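Long-range contacts in enterobactin synthetase component F-related protein (Vibrio cholerae serotype O1, PDB 4OXI), which probably activates glycine with ATP to give glycyl adenylate in a lipopolysaccharide-modification pathway linked to antimicrobial peptide resistance: residues L103-L108 / A152-R157; G121-P126 / E213-Y218; L417-K422 / L446-G451; A497-P502 / K561-Q566. All coordinates share one frame; numbering follows the deposited sequence.

Contact 1. Residues L103-L108 / A152-R157; sequences LSVRDL and AQQLSR
Q154 leans on L103 from its first side-chain carbon: CB rests 3.7 Å from L103 CD2. The next atom, CG, comes within 3.9 Å of S104 CA. There the chain bends (chi2 -68°), which brings the amide alongside the L103 carbonyl oxygen, with Q154 CD 3.5 Å from L103 O. The two ends of the amide then part. OE1 takes a hydrogen bond from R157 NH1 at 2.7 Å; the donor stands 36° out of the carbonyl plane, off the lone-pair direction, and the angle at the hydrogen is only 145°. Q154 NE2 meets V105 on one side, where V105 CG2 is 3.6 Å away. Q154 NE2 also donates to water 2 at 3.2 Å. That water also accepts from V105 N at 2.9 Å and so bridges side chain to backbone. Both segments follow neighbouring strands, 99-102 and 147-149, of a five-stranded parallel sheet, so the contact joins two strand-to-helix connections of an alpha/beta layer; D107 caps the start of helix 108-119. R157 comes three residues after Q154 and lies already in helix 155-164. Its chain bends at chi3 so that the guanidinium group lies across L103, whose CD1 covers one face near the rim, 3.6 Å from R157 NH1. In the plane of that group, water 1 accepts from NH1 and donates to L103 O. The second nitrogen, NH2, is bound to the carbonyl oxygens of N128 and A131, which fix the orientation of the cation, while S104 OG is turned away to D151.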
loop_
_atom_site.group_PDB
_atom_site.type_symbol
_atom_site.label_atom_id
_atom_site.label_comp_id
_atom_site.label_asym_id
_atom_site.label_seq_id
_atom_site.Cartn_x
_atom_site.Cartn_y
_atom_site.Cartn_z
ATOM N N LEU A 103 14.857 -3.457 -1.804
ATOM C CA LEU A 103 15.395 -2.149 -1.423
ATOM C C LEU A 103 15.239 -1.172 -2.592
ATOM O O LEU A 103 15.052 0.036 -2.414
ATOM C CB LEU A 103 16.880 -2.282 -1.044
ATOM C CG LEU A 103 17.612 -1.067 -0.453
ATOM C CD1 LEU A 103 17.100 -0.746 0.944
ATOM C CD2 LEU A 103 19.122 -1.317 -0.424
ATOM N N SER A 104 15.330 -1.712 -3.796
ATOM C CA SER A 104 15.118 -0.941 -5.012
ATOM C C SER A 104 13.735 -0.301 -4.994
ATOM O O SER A 104 12.767 -0.930 -4.546
ATOM C CB SER A 104 15.235 -1.877 -6.212
ATOM O OG SER A 104 14.727 -1.242 -7.372
ATOM N N VAL A 105 13.637 0.943 -5.462
ATOM C CA VAL A 105 12.347 1.623 -5.583
ATOM C C VAL A 105 12.205 2.362 -6.917
ATOM O O VAL A 105 13.181 2.901 -7.429
ATOM C CB VAL A 105 12.110 2.623 -4.421
ATOM C CG1 VAL A 105 11.974 1.874 -3.102
ATOM C CG2 VAL A 105 13.237 3.654 -4.351
ATOM N N ARG A 106 10.984 2.370 -7.467
ATOM C CA ARG A 106 10.657 3.083 -8.713
ATOM C C ARG A 106 11.669 2.827 -9.799
ATOM O O ARG A 106 12.085 3.737 -10.516
ATOM C CB ARG A 106 10.489 4.591 -8.474
ATOM C CG ARG A 106 9.227 4.878 -7.650
ATOM C CD ARG A 106 8.936 6.350 -7.424
ATOM N NE ARG A 106 7.943 6.463 -6.355
ATOM C CZ ARG A 106 6.635 6.267 -6.514
ATOM N NH1 ARG A 106 6.133 5.977 -7.717
ATOM N NH2 ARG A 106 5.827 6.372 -5.465
ATOM N N ASP A 107 12.067 1.568 -9.898
ATOM C CA ASP A 107 13.146 1.178 -10.774
ATOM C C ASP A 107 12.842 -0.226 -11.293
ATOM O O ASP A 107 12.134 -1.000 -10.631
ATOM C CB ASP A 107 14.453 1.175 -9.983
ATOM C CG ASP A 107 15.657 0.829 -10.845
ATOM O OD1 ASP A 107 16.303 1.773 -11.357
ATOM O OD2 ASP A 107 15.958 -0.378 -11.024
ATOM N N LEU A 108 13.372 -0.553 -12.465
ATOM C CA LEU A 108 13.128 -1.847 -13.093
ATOM C C LEU A 108 13.357 -3.024 -12.144
ATOM O O LEU A 108 12.594 -4.002 -12.151
ATOM C CB LEU A 108 14.044 -1.996 -14.303
ATOM C CG LEU A 108 14.175 -3.402 -14.883
ATOM C CD1 LEU A 108 12.847 -3.822 -15.512
ATOM C CD2 LEU A 108 15.322 -3.453 -15.903
ATOM N N ALA A 152 21.494 0.018 -8.690
ATOM C CA ALA A 152 22.593 0.985 -8.591
ATOM C C ALA A 152 22.297 2.184 -7.685
ATOM O O ALA A 152 23.176 2.655 -6.964
ATOM C CB ALA A 152 23.000 1.457 -9.980
ATOM N N GLN A 153 21.060 2.667 -7.700
ATOM C CA GLN A 153 20.696 3.827 -6.894
ATOM C C GLN A 153 20.767 3.542 -5.383
ATOM O O GLN A 153 20.955 4.458 -4.574
ATOM C CB GLN A 153 19.306 4.343 -7.319
ATOM C CG GLN A 153 18.605 5.231 -6.302
ATOM C CD GLN A 153 17.248 5.756 -6.793
ATOM O OE1 GLN A 153 16.941 5.695 -7.987
ATOM N NE2 GLN A 153 16.438 6.278 -5.868
ATOM N N GLN A 154 20.650 2.272 -4.996
ATOM C CA GLN A 154 20.595 1.927 -3.568
ATOM C C GLN A 154 21.922 1.436 -2.961
ATOM O O GLN A 154 21.972 1.076 -1.783
ATOM C CB GLN A 154 19.516 0.862 -3.339
ATOM C CG GLN A 154 18.134 1.270 -3.836
ATOM C CD GLN A 154 17.549 2.394 -3.007
ATOM O OE1 GLN A 154 17.842 2.522 -1.816
ATOM N NE2 GLN A 154 16.737 3.223 -3.631
ATOM N N LEU A 155 22.985 1.391 -3.754
ATOM C CA LEU A 155 24.244 0.820 -3.276
ATOM C C LEU A 155 24.799 1.532 -2.042
ATOM O O LEU A 155 25.343 0.893 -1.136
ATOM C CB LEU A 155 25.288 0.793 -4.386
ATOM C CG LEU A 155 24.963 -0.126 -5.563
ATOM C CD1 LEU A 155 26.128 -0.164 -6.555
ATOM C CD2 LEU A 155 24.596 -1.525 -5.095
ATOM N N SER A 156 24.645 2.848 -1.990
ATOM C CA SER A 156 25.090 3.604 -0.823
ATOM C C SER A 156 24.325 3.222 0.452
ATOM O O SER A 156 24.936 3.023 1.504
ATOM C CB SER A 156 25.017 5.112 -1.107
ATOM O OG SER A 156 24.535 5.818 0.021
ATOM N N ARG A 157 22.996 3.111 0.381
ATOM C CA ARG A 157 22.237 2.663 1.553
ATOM C C ARG A 157 22.568 1.220 1.901
ATOM O O ARG A 157 22.611 0.839 3.079
ATOM C CB ARG A 157 20.731 2.771 1.314
ATOM C CG ARG A 157 20.183 4.181 1.335
ATOM C CD ARG A 157 18.745 4.157 0.883
ATOM N NE ARG A 157 17.856 3.631 1.917
ATOM C CZ ARG A 157 16.719 2.999 1.665
ATOM N NH1 ARG A 157 16.349 2.762 0.405
ATOM N NH2 ARG A 157 15.952 2.602 2.667
HETATM O O HOH W 1 14.020 1.121 -0.206
HETATM O O HOH W 2 15.896 2.410 -6.589
#

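Contact 2. Residues G121-P126 / E213-Y218; sequences GMTYIP and EHEYAY
T123 and Y124 meet the bend at Y216-A217 with two successive hydrogen bonds. T123 OG1 donates to Y216 O at 2.7 Å, and Y124 N donates to A217 O at 3.0 Å with an angle of 164° at the hydrogen. Both donors stand above the carbonyl plane of their acceptors. The backbones of Y124 and Y218 form a single bridge, and Y218 CA lies 3.1 Å from Y124 O in a CA-H...O contact. The two tyrosine side chains run side by side in the same direction, each with CG placed between its own backbone N and carbonyl carbon. Y218 CB sits over the Y124 ring in a CH-pi contact, 3.8 Å from the centroid and 15° off the normal; the rings themselves are oblique, their planes 36° apart. Two waters extend this shell: water 3 donates to M122 O and A217 O, water 4 to T123 OG1 and E215 OE2. E215 OE2 also accepts from Y216 N, which ties its carboxylate to the bend. Further out, Q98 NE2 bonds to T123 OG1 and Y236 OH to M122 O. G121 closes helix 108-119 as the C-prime residue of a Schellman motif, while A217 and Y218 form a classic beta bulge opposite V234. The arrangement thus joins an outermost strand of the parallel sheet to the bulged 216-222/230-235 hairpin, whose glycine-rich connection is characteristic of adenylate-forming enzymes.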
loop_
_atom_site.group_PDB
_atom_site.type_symbol
_atom_site.label_atom_id
_atom_site.label_comp_id
_atom_site.label_asym_id
_atom_site.label_seq_id
_atom_site.Cartn_x
_atom_site.Cartn_y
_atom_site.Cartn_z
ATOM N N GLY A 121 5.959 -18.110 -6.598
ATOM C CA GLY A 121 5.319 -18.485 -5.346
ATOM C C GLY A 121 6.064 -18.046 -4.086
ATOM O O GLY A 121 5.912 -18.628 -3.013
ATOM N N MET A 122 6.870 -17.004 -4.204
ATOM C CA MET A 122 7.628 -16.529 -3.053
ATOM C C MET A 122 6.981 -15.334 -2.360
ATOM O O MET A 122 5.850 -14.956 -2.696
ATOM C CB MET A 122 9.068 -16.272 -3.471
ATOM C CG MET A 122 9.746 -17.604 -3.832
ATOM S SD MET A 122 11.246 -17.384 -4.759
ATOM C CE MET A 122 11.951 -16.098 -3.719
ATOM N N THR A 123 7.675 -14.776 -1.369
ATOM C CA THR A 123 7.135 -13.680 -0.561
ATOM C C THR A 123 8.038 -12.472 -0.695
ATOM O O THR A 123 9.248 -12.573 -0.445
ATOM C CB THR A 123 7.123 -14.049 0.940
ATOM O OG1 THR A 123 6.557 -15.353 1.118
ATOM C CG2 THR A 123 6.323 -13.030 1.748
ATOM N N TYR A 124 7.480 -11.325 -1.080
ATOM C CA TYR A 124 8.309 -10.134 -1.143
ATOM C C TYR A 124 8.007 -9.151 -0.022
ATOM O O TYR A 124 6.884 -9.077 0.479
ATOM C CB TYR A 124 8.307 -9.481 -2.535
ATOM C CG TYR A 124 7.121 -8.598 -2.880
ATOM C CD1 TYR A 124 7.134 -7.232 -2.587
ATOM C CD2 TYR A 124 6.014 -9.116 -3.559
ATOM C CE1 TYR A 124 6.059 -6.413 -2.923
ATOM C CE2 TYR A 124 4.927 -8.302 -3.903
ATOM C CZ TYR A 124 4.967 -6.960 -3.586
ATOM O OH TYR A 124 3.915 -6.156 -3.935
ATOM N N ILE A 125 9.039 -8.416 0.375
ATOM C CA ILE A 125 8.952 -7.473 1.477
ATOM C C ILE A 125 9.531 -6.132 1.030
ATOM O O ILE A 125 10.745 -5.946 0.996
ATOM C CB ILE A 125 9.752 -7.990 2.681
ATOM C CG1 ILE A 125 9.342 -9.437 2.996
ATOM C CG2 ILE A 125 9.549 -7.086 3.919
ATOM C CD1 ILE A 125 10.350 -10.182 3.808
ATOM N N PRO A 126 8.663 -5.190 0.660
ATOM C CA PRO A 126 9.215 -3.921 0.181
ATOM C C PRO A 126 9.762 -3.100 1.343
ATOM O O PRO A 126 9.124 -3.036 2.393
ATOM C CB PRO A 126 7.994 -3.225 -0.442
ATOM C CG PRO A 126 6.809 -3.802 0.258
ATOM C CD PRO A 126 7.188 -5.231 0.596
ATOM N N GLU A 213 -1.863 -21.779 -1.832
ATOM C CA GLU A 213 -2.566 -20.516 -1.890
ATOM C C GLU A 213 -2.475 -19.797 -0.559
ATOM O O GLU A 213 -2.786 -18.613 -0.475
ATOM C CB GLU A 213 -4.021 -20.734 -2.282
ATOM C CG GLU A 213 -4.245 -20.968 -3.773
ATOM C CD GLU A 213 -4.083 -19.700 -4.605
ATOM O OE1 GLU A 213 -4.969 -18.815 -4.540
ATOM O OE2 GLU A 213 -3.072 -19.588 -5.340
ATOM N N HIS A 214 -2.029 -20.505 0.475
ATOM C CA HIS A 214 -1.952 -19.915 1.804
ATOM C C HIS A 214 -0.581 -19.398 2.187
ATOM O O HIS A 214 -0.429 -18.759 3.226
ATOM C CB HIS A 214 -2.500 -20.877 2.854
ATOM C CG HIS A 214 -3.957 -21.154 2.670
ATOM N ND1 HIS A 214 -4.894 -20.141 2.591
ATOM C CD2 HIS A 214 -4.634 -22.313 2.491
ATOM C CE1 HIS A 214 -6.089 -20.669 2.392
ATOM N NE2 HIS A 214 -5.959 -21.983 2.330
ATOM N N GLU A 215 0.407 -19.655 1.342
ATOM C CA GLU A 215 1.717 -19.024 1.483
ATOM C C GLU A 215 1.574 -17.498 1.349
ATOM O O GLU A 215 0.651 -17.002 0.705
ATOM C CB GLU A 215 2.675 -19.578 0.420
ATOM C CG GLU A 215 4.069 -19.007 0.450
ATOM C CD GLU A 215 4.781 -19.278 1.759
ATOM O OE1 GLU A 215 5.360 -20.383 1.884
ATOM O OE2 GLU A 215 4.766 -18.391 2.656
ATOM N N TYR A 216 2.467 -16.749 1.977
ATOM C CA TYR A 216 2.412 -15.293 1.897
ATOM C C TYR A 216 2.956 -14.786 0.559
ATOM O O TYR A 216 4.039 -15.203 0.119
ATOM C CB TYR A 216 3.233 -14.690 3.024
ATOM C CG TYR A 216 2.767 -15.060 4.417
ATOM C CD1 TYR A 216 1.411 -15.156 4.720
ATOM C CD2 TYR A 216 3.685 -15.297 5.435
ATOM C CE1 TYR A 216 0.978 -15.492 6.012
ATOM C CE2 TYR A 216 3.266 -15.631 6.722
ATOM C CZ TYR A 216 1.914 -15.718 7.001
ATOM O OH TYR A 216 1.504 -16.028 8.272
ATOM N N ALA A 217 2.217 -13.874 -0.076
ATOM C CA ALA A 217 2.670 -13.248 -1.320
ATOM C C ALA A 217 3.534 -12.017 -1.030
ATOM O O ALA A 217 4.533 -11.759 -1.730
ATOM C CB ALA A 217 1.476 -12.876 -2.211
ATOM N N TYR A 218 3.151 -11.251 -0.010
ATOM C CA TYR A 218 3.965 -10.106 0.398
ATOM C C TYR A 218 3.733 -9.776 1.853
ATOM O O TYR A 218 2.707 -10.143 2.419
ATOM C CB TYR A 218 3.676 -8.865 -0.469
ATOM C CG TYR A 218 2.237 -8.364 -0.441
ATOM C CD1 TYR A 218 1.825 -7.407 0.484
ATOM C CD2 TYR A 218 1.302 -8.836 -1.348
ATOM C CE1 TYR A 218 0.515 -6.943 0.499
ATOM C CE2 TYR A 218 -0.018 -8.376 -1.339
ATOM C CZ TYR A 218 -0.399 -7.438 -0.409
ATOM O OH TYR A 218 -1.701 -6.985 -0.398
HETATM O O HOH W 3 4.840 -12.603 -4.382
HETATM O O HOH W 4 6.728 -16.487 3.485
#

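Contact 3. Residues L417-K422 / L446-G451; sequences LLLSGK and LWYRSG
L417-L419 and L446-G451 pair as antiparallel strands whose axes run at 141°, with L419 and Y448 as the hydrogen-bonded pair and L418 and R449 as the non-hydrogen-bonded one. L419 N reaches Y448 O at 2.9 Å, and Y448 N returns to L419 O at 2.7 Å, both within the carbonyl plane of the acceptor. On the sheet face of L419 and Y448, L419 CD1 lies at the edge of the Y448 ring, 3.9 Å from Y448 CD2. On the face of L418 and R449, L418 CB packs against W447 CE3 at 3.7 Å. S420 covers the indole from above: its CB makes a CH-pi contact 3.7 Å from the centroid of the six-membered ring, 19° off the normal, and its OG lies over the rim of the same face. That hydroxyl is bonded to C393 O and to R445 NH2, and R445 in turn forms a cation-pi contact with W447. At the other end, L417 O receives two bonds from one residue, S450 N at 3.2 Å, nearly in line with the carbonyl (167°), and S450 OG at 2.7 Å from a tilted direction. The serine hydroxyl lies there because OG stands between its backbone N and carbonyl carbon. Three hydrogen bonds to two partners, L417 O and D452 N, hold S450, its side chain about 5 Å from the bound glycyl adenylate, in the YRSGD form of the Y(R/K)TGD motif of adenylation domains.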
loop_
_atom_site.group_PDB
_atom_site.type_symbol
_atom_site.label_atom_id
_atom_site.label_comp_id
_atom_site.label_asym_id
_atom_site.label_seq_id
_atom_site.Cartn_x
_atom_site.Cartn_y
_atom_site.Cartn_z
ATOM N N LEU A 417 -17.254 -0.649 11.639
ATOM C CA LEU A 417 -17.275 -1.614 10.545
ATOM C C LEU A 417 -16.391 -2.813 10.858
ATOM O O LEU A 417 -15.247 -2.645 11.288
ATOM C CB LEU A 417 -16.788 -0.943 9.259
ATOM C CG LEU A 417 -16.932 -1.721 7.955
ATOM C CD1 LEU A 417 -18.383 -2.033 7.722
ATOM C CD2 LEU A 417 -16.369 -0.915 6.778
ATOM N N LEU A 418 -16.921 -4.017 10.637
ATOM C CA LEU A 418 -16.168 -5.242 10.843
ATOM C C LEU A 418 -15.973 -5.914 9.494
ATOM O O LEU A 418 -16.875 -5.905 8.657
ATOM C CB LEU A 418 -16.923 -6.196 11.769
ATOM C CG LEU A 418 -17.287 -5.706 13.168
ATOM C CD1 LEU A 418 -17.980 -6.808 13.947
ATOM C CD2 LEU A 418 -16.048 -5.255 13.897
ATOM N N LEU A 419 -14.796 -6.499 9.282
ATOM C CA LEU A 419 -14.481 -7.103 7.994
ATOM C C LEU A 419 -14.242 -8.599 8.158
ATOM O O LEU A 419 -13.739 -9.054 9.193
ATOM C CB LEU A 419 -13.236 -6.435 7.392
ATOM C CG LEU A 419 -13.285 -4.907 7.365
ATOM C CD1 LEU A 419 -11.951 -4.353 6.924
ATOM C CD2 LEU A 419 -14.389 -4.420 6.437
ATOM N N SER A 420 -14.595 -9.366 7.136
ATOM C CA SER A 420 -14.288 -10.787 7.126
ATOM C C SER A 420 -14.205 -11.264 5.687
ATOM O O SER A 420 -14.438 -10.493 4.758
ATOM C CB SER A 420 -15.378 -11.570 7.849
ATOM O OG SER A 420 -16.606 -11.433 7.154
ATOM N N GLY A 421 -13.876 -12.536 5.492
ATOM C CA GLY A 421 -13.900 -13.079 4.150
ATOM C C GLY A 421 -12.522 -13.467 3.663
ATOM O O GLY A 421 -11.550 -13.482 4.435
ATOM N N LYS A 422 -12.443 -13.767 2.369
ATOM C CA LYS A 422 -11.223 -14.282 1.756
ATOM C C LYS A 422 -10.071 -13.275 1.660
ATOM O O LYS A 422 -8.922 -13.682 1.506
ATOM C CB LYS A 422 -11.533 -14.870 0.371
ATOM C CG LYS A 422 -12.084 -16.301 0.410
ATOM C CD LYS A 422 -12.778 -16.679 -0.898
ATOM C CE LYS A 422 -14.097 -15.931 -1.045
ATOM N NZ LYS A 422 -14.554 -15.812 -2.465
ATOM N N LEU A 446 -13.958 -15.562 11.114
ATOM C CA LEU A 446 -13.043 -14.608 11.711
ATOM C C LEU A 446 -13.453 -13.210 11.277
ATOM O O LEU A 446 -13.622 -12.958 10.079
ATOM C CB LEU A 446 -11.606 -14.903 11.273
ATOM C CG LEU A 446 -10.543 -13.936 11.810
ATOM C CD1 LEU A 446 -10.416 -14.093 13.314
ATOM C CD2 LEU A 446 -9.189 -14.146 11.119
ATOM N N TRP A 447 -13.634 -12.314 12.247
ATOM C CA TRP A 447 -13.933 -10.913 11.962
ATOM C C TRP A 447 -12.773 -10.004 12.348
ATOM O O TRP A 447 -11.993 -10.333 13.241
ATOM C CB TRP A 447 -15.191 -10.470 12.713
ATOM C CG TRP A 447 -16.437 -11.056 12.164
ATOM C CD1 TRP A 447 -17.101 -12.158 12.625
ATOM C CD2 TRP A 447 -17.182 -10.581 11.035
ATOM N NE1 TRP A 447 -18.216 -12.391 11.856
ATOM C CE2 TRP A 447 -18.286 -11.442 10.870
ATOM C CE3 TRP A 447 -17.020 -9.514 10.146
ATOM C CZ2 TRP A 447 -19.224 -11.268 9.849
ATOM C CZ3 TRP A 447 -17.953 -9.340 9.133
ATOM C CH2 TRP A 447 -19.042 -10.209 8.996
ATOM N N TYR A 448 -12.671 -8.852 11.687
ATOM C CA TYR A 448 -11.646 -7.857 12.009
ATOM C C TYR A 448 -12.274 -6.513 12.346
ATOM O O TYR A 448 -13.121 -6.010 11.598
ATOM C CB TYR A 448 -10.660 -7.703 10.838
ATOM C CG TYR A 448 -9.715 -6.510 10.924
ATOM C CD1 TYR A 448 -8.622 -6.511 11.789
ATOM C CD2 TYR A 448 -9.906 -5.400 10.115
ATOM C CE1 TYR A 448 -7.765 -5.425 11.851
ATOM C CE2 TYR A 448 -9.069 -4.323 10.173
ATOM C CZ TYR A 448 -8.001 -4.338 11.037
ATOM O OH TYR A 448 -7.174 -3.248 11.072
ATOM N N ARG A 449 -11.853 -5.933 13.468
ATOM C CA ARG A 449 -12.324 -4.615 13.881
ATOM C C ARG A 449 -11.555 -3.535 13.154
ATOM O O ARG A 449 -10.397 -3.271 13.476
ATOM C CB ARG A 449 -12.126 -4.414 15.386
ATOM C CG ARG A 449 -12.687 -5.530 16.264
ATOM C CD ARG A 449 -12.355 -5.253 17.723
ATOM N NE ARG A 449 -12.612 -6.413 18.564
ATOM C CZ ARG A 449 -13.801 -6.698 19.077
ATOM N NH1 ARG A 449 -14.830 -5.896 18.820
ATOM N NH2 ARG A 449 -13.961 -7.779 19.836
ATOM N N SER A 450 -12.205 -2.885 12.199
ATOM C CA SER A 450 -11.524 -1.933 11.333
ATOM C C SER A 450 -11.139 -0.671 12.083
ATOM O O SER A 450 -10.123 -0.031 11.777
ATOM C CB SER A 450 -12.417 -1.568 10.142
ATOM O OG SER A 450 -13.493 -0.753 10.569
ATOM N N GLY A 451 -11.955 -0.305 13.065
ATOM C CA GLY A 451 -11.740 0.937 13.788
ATOM C C GLY A 451 -12.463 2.071 13.089
ATOM O O GLY A 451 -12.530 3.196 13.607
HETATM O O HOH W 5 -13.178 -14.162 7.801
#

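Contact 4. Residues A497-P502 / K561-Q566; sequences AIVPWP and KALQQQ
Q564 has CG anti to its carbonyl carbon (chi1 -71°) and an extended chain beyond it (chi2 175°), which sends its amide across the strand end to P500. W501 reaches back the other way, with CG anti to the backbone N, so that its ring and the glutamine slide past each other in opposite directions. The outcome is one hydrogen bond: Q564 NE2 donates to P500 O at 2.9 Å, 162° at the hydrogen, lying in the carbonyl plane and in the plane of its own amide. Along the way Q564 CG touches V499 CG1 at 3.5 Å, while W501 CZ3 comes 3.9 Å from Q564 CB and 3.4 Å from Q564 O. P502, after a cis peptide bond, lays its CB over one face of the W501 indole. Deeper in, L563 CD1 packs against the strand, 3.8 Å from V499 CG2 and 4.0 Å from A497 CB. Strand 496-500, an outermost strand of a three-stranded mixed sheet, is thus packed by two helices, A497 and V499 facing 560-568 and I498 facing 480-491, as in the small alpha/beta C-terminal subdomain of adenylation enzymes.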
loop_
_atom_site.group_PDB
_atom_site.type_symbol
_atom_site.label_atom_id
_atom_site.label_comp_id
_atom_site.label_asym_id
_atom_site.label_seq_id
_atom_site.Cartn_x
_atom_site.Cartn_y
_atom_site.Cartn_z
ATOM N N ALA A 497 1.394 16.554 22.994
ATOM C CA ALA A 497 0.290 16.314 22.060
ATOM C C ALA A 497 0.784 16.404 20.617
ATOM O O ALA A 497 1.565 17.310 20.280
ATOM C CB ALA A 497 -0.835 17.309 22.289
ATOM N N ILE A 498 0.354 15.469 19.770
ATOM C CA ILE A 498 0.712 15.509 18.354
ATOM C C ILE A 498 -0.546 15.861 17.569
ATOM O O ILE A 498 -1.578 15.219 17.732
ATOM C CB ILE A 498 1.290 14.171 17.861
ATOM C CG1 ILE A 498 2.425 13.707 18.766
ATOM C CG2 ILE A 498 1.773 14.285 16.421
ATOM C CD1 ILE A 498 3.705 14.576 18.702
ATOM N N VAL A 499 -0.468 16.893 16.736
ATOM C CA VAL A 499 -1.645 17.399 16.047
ATOM C C VAL A 499 -1.419 17.387 14.543
ATOM O O VAL A 499 -0.399 17.890 14.071
ATOM C CB VAL A 499 -1.952 18.844 16.472
ATOM C CG1 VAL A 499 -3.150 19.364 15.720
ATOM C CG2 VAL A 499 -2.202 18.910 17.966
ATOM N N PRO A 500 -2.360 16.793 13.787
ATOM C CA PRO A 500 -2.306 16.886 12.322
ATOM C C PRO A 500 -2.480 18.340 11.910
ATOM O O PRO A 500 -3.487 18.952 12.282
ATOM C CB PRO A 500 -3.526 16.079 11.870
ATOM C CG PRO A 500 -3.813 15.147 13.026
ATOM C CD PRO A 500 -3.481 15.956 14.250
ATOM N N TRP A 501 -1.523 18.868 11.154
ATOM C CA TRP A 501 -1.522 20.273 10.748
ATOM C C TRP A 501 -0.381 20.518 9.766
ATOM O O TRP A 501 0.720 20.008 9.970
ATOM C CB TRP A 501 -1.330 21.182 11.967
ATOM C CG TRP A 501 -1.569 22.604 11.631
ATOM C CD1 TRP A 501 -0.635 23.542 11.265
ATOM C CD2 TRP A 501 -2.842 23.256 11.581
ATOM N NE1 TRP A 501 -1.262 24.739 10.995
ATOM C CE2 TRP A 501 -2.616 24.588 11.181
ATOM C CE3 TRP A 501 -4.154 22.838 11.828
ATOM C CZ2 TRP A 501 -3.658 25.510 11.038
ATOM C CZ3 TRP A 501 -5.189 23.753 11.682
ATOM C CH2 TRP A 501 -4.934 25.071 11.292
ATOM N N PRO A 502 -0.619 21.323 8.712
ATOM C CA PRO A 502 -1.877 22.016 8.386
ATOM C C PRO A 502 -2.918 21.122 7.714
ATOM O O PRO A 502 -2.619 20.003 7.295
ATOM C CB PRO A 502 -1.434 23.122 7.412
ATOM C CG PRO A 502 -0.154 22.607 6.796
ATOM C CD PRO A 502 0.488 21.695 7.806
ATOM N N LYS A 561 -8.901 19.232 18.234
ATOM C CA LYS A 561 -9.563 20.309 17.488
ATOM C C LYS A 561 -9.224 21.703 18.013
ATOM O O LYS A 561 -8.942 22.613 17.229
ATOM C CB LYS A 561 -11.084 20.109 17.462
ATOM C CG LYS A 561 -11.523 18.872 16.681
ATOM C CD LYS A 561 -13.038 18.784 16.547
ATOM C CE LYS A 561 -13.438 17.647 15.606
ATOM N NZ LYS A 561 -12.991 17.888 14.200
ATOM N N ALA A 562 -9.234 21.865 19.335
ATOM C CA ALA A 562 -8.955 23.166 19.951
ATOM C C ALA A 562 -7.541 23.637 19.611
ATOM O O ALA A 562 -7.309 24.820 19.332
ATOM C CB ALA A 562 -9.154 23.091 21.458
ATOM N N LEU A 563 -6.599 22.699 19.635
ATOM C CA LEU A 563 -5.234 22.992 19.233
ATOM C C LEU A 563 -5.203 23.377 17.747
ATOM O O LEU A 563 -4.470 24.287 17.347
ATOM C CB LEU A 563 -4.322 21.800 19.539
ATOM C CG LEU A 563 -4.026 21.571 21.028
ATOM C CD1 LEU A 563 -3.432 20.192 21.275
ATOM C CD2 LEU A 563 -3.080 22.656 21.556
ATOM N N GLN A 564 -6.022 22.705 16.936
ATOM C CA GLN A 564 -6.138 23.058 15.523
ATOM C C GLN A 564 -6.681 24.480 15.360
ATOM O O GLN A 564 -6.120 25.281 14.602
ATOM C CB GLN A 564 -6.958 22.009 14.753
ATOM C CG GLN A 564 -6.172 20.705 14.598
ATOM C CD GLN A 564 -6.935 19.558 13.966
ATOM O OE1 GLN A 564 -8.132 19.388 14.177
ATOM N NE2 GLN A 564 -6.221 18.745 13.196
ATOM N N GLN A 565 -7.734 24.803 16.107
ATOM C CA GLN A 565 -8.299 26.150 16.095
ATOM C C GLN A 565 -7.251 27.177 16.507
ATOM O O GLN A 565 -7.135 28.241 15.893
ATOM C CB GLN A 565 -9.502 26.247 17.035
ATOM C CG GLN A 565 -10.607 25.242 16.766
ATOM C CD GLN A 565 -11.746 25.346 17.770
ATOM O OE1 GLN A 565 -12.088 26.442 18.229
ATOM N NE2 GLN A 565 -12.336 24.203 18.123
ATOM N N GLN A 566 -6.484 26.856 17.545
ATOM C CA GLN A 566 -5.458 27.778 18.016
ATOM C C GLN A 566 -4.420 28.028 16.944
ATOM O O GLN A 566 -4.052 29.171 16.688
ATOM C CB GLN A 566 -4.785 27.263 19.281
ATOM C CG GLN A 566 -3.587 28.113 19.692
ATOM C CD GLN A 566 -3.150 27.869 21.122
ATOM O OE1 GLN A 566 -3.924 27.378 21.952
ATOM N NE2 GLN A 566 -1.900 28.213 21.420
#

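Contacts 1 and 2 serve the same parallel sheet from neighbouring strands, and helix 108-119 links them, starting at the end of 103-108 and finishing just before 121-126; their centres are about 21 Å apart. Contacts 2 and 3 are buried, whereas contacts 1 and 4 are only partly so. Their chemistry differs: contact 3 has a regular antiparallel ladder, contact 2 a single bridge at a bulge, contact 1 no direct hydrogen bond across its segments but two water bridges, and contact 4 one hydrogen bond from a glutamine side-chain amide to a backbone carbonyl beside apolar helix-on-strand packing. Contact 3 lies closest to the ligand, and contact 4, in the C-terminal region, has its centre about 31 Å from that of contact 3.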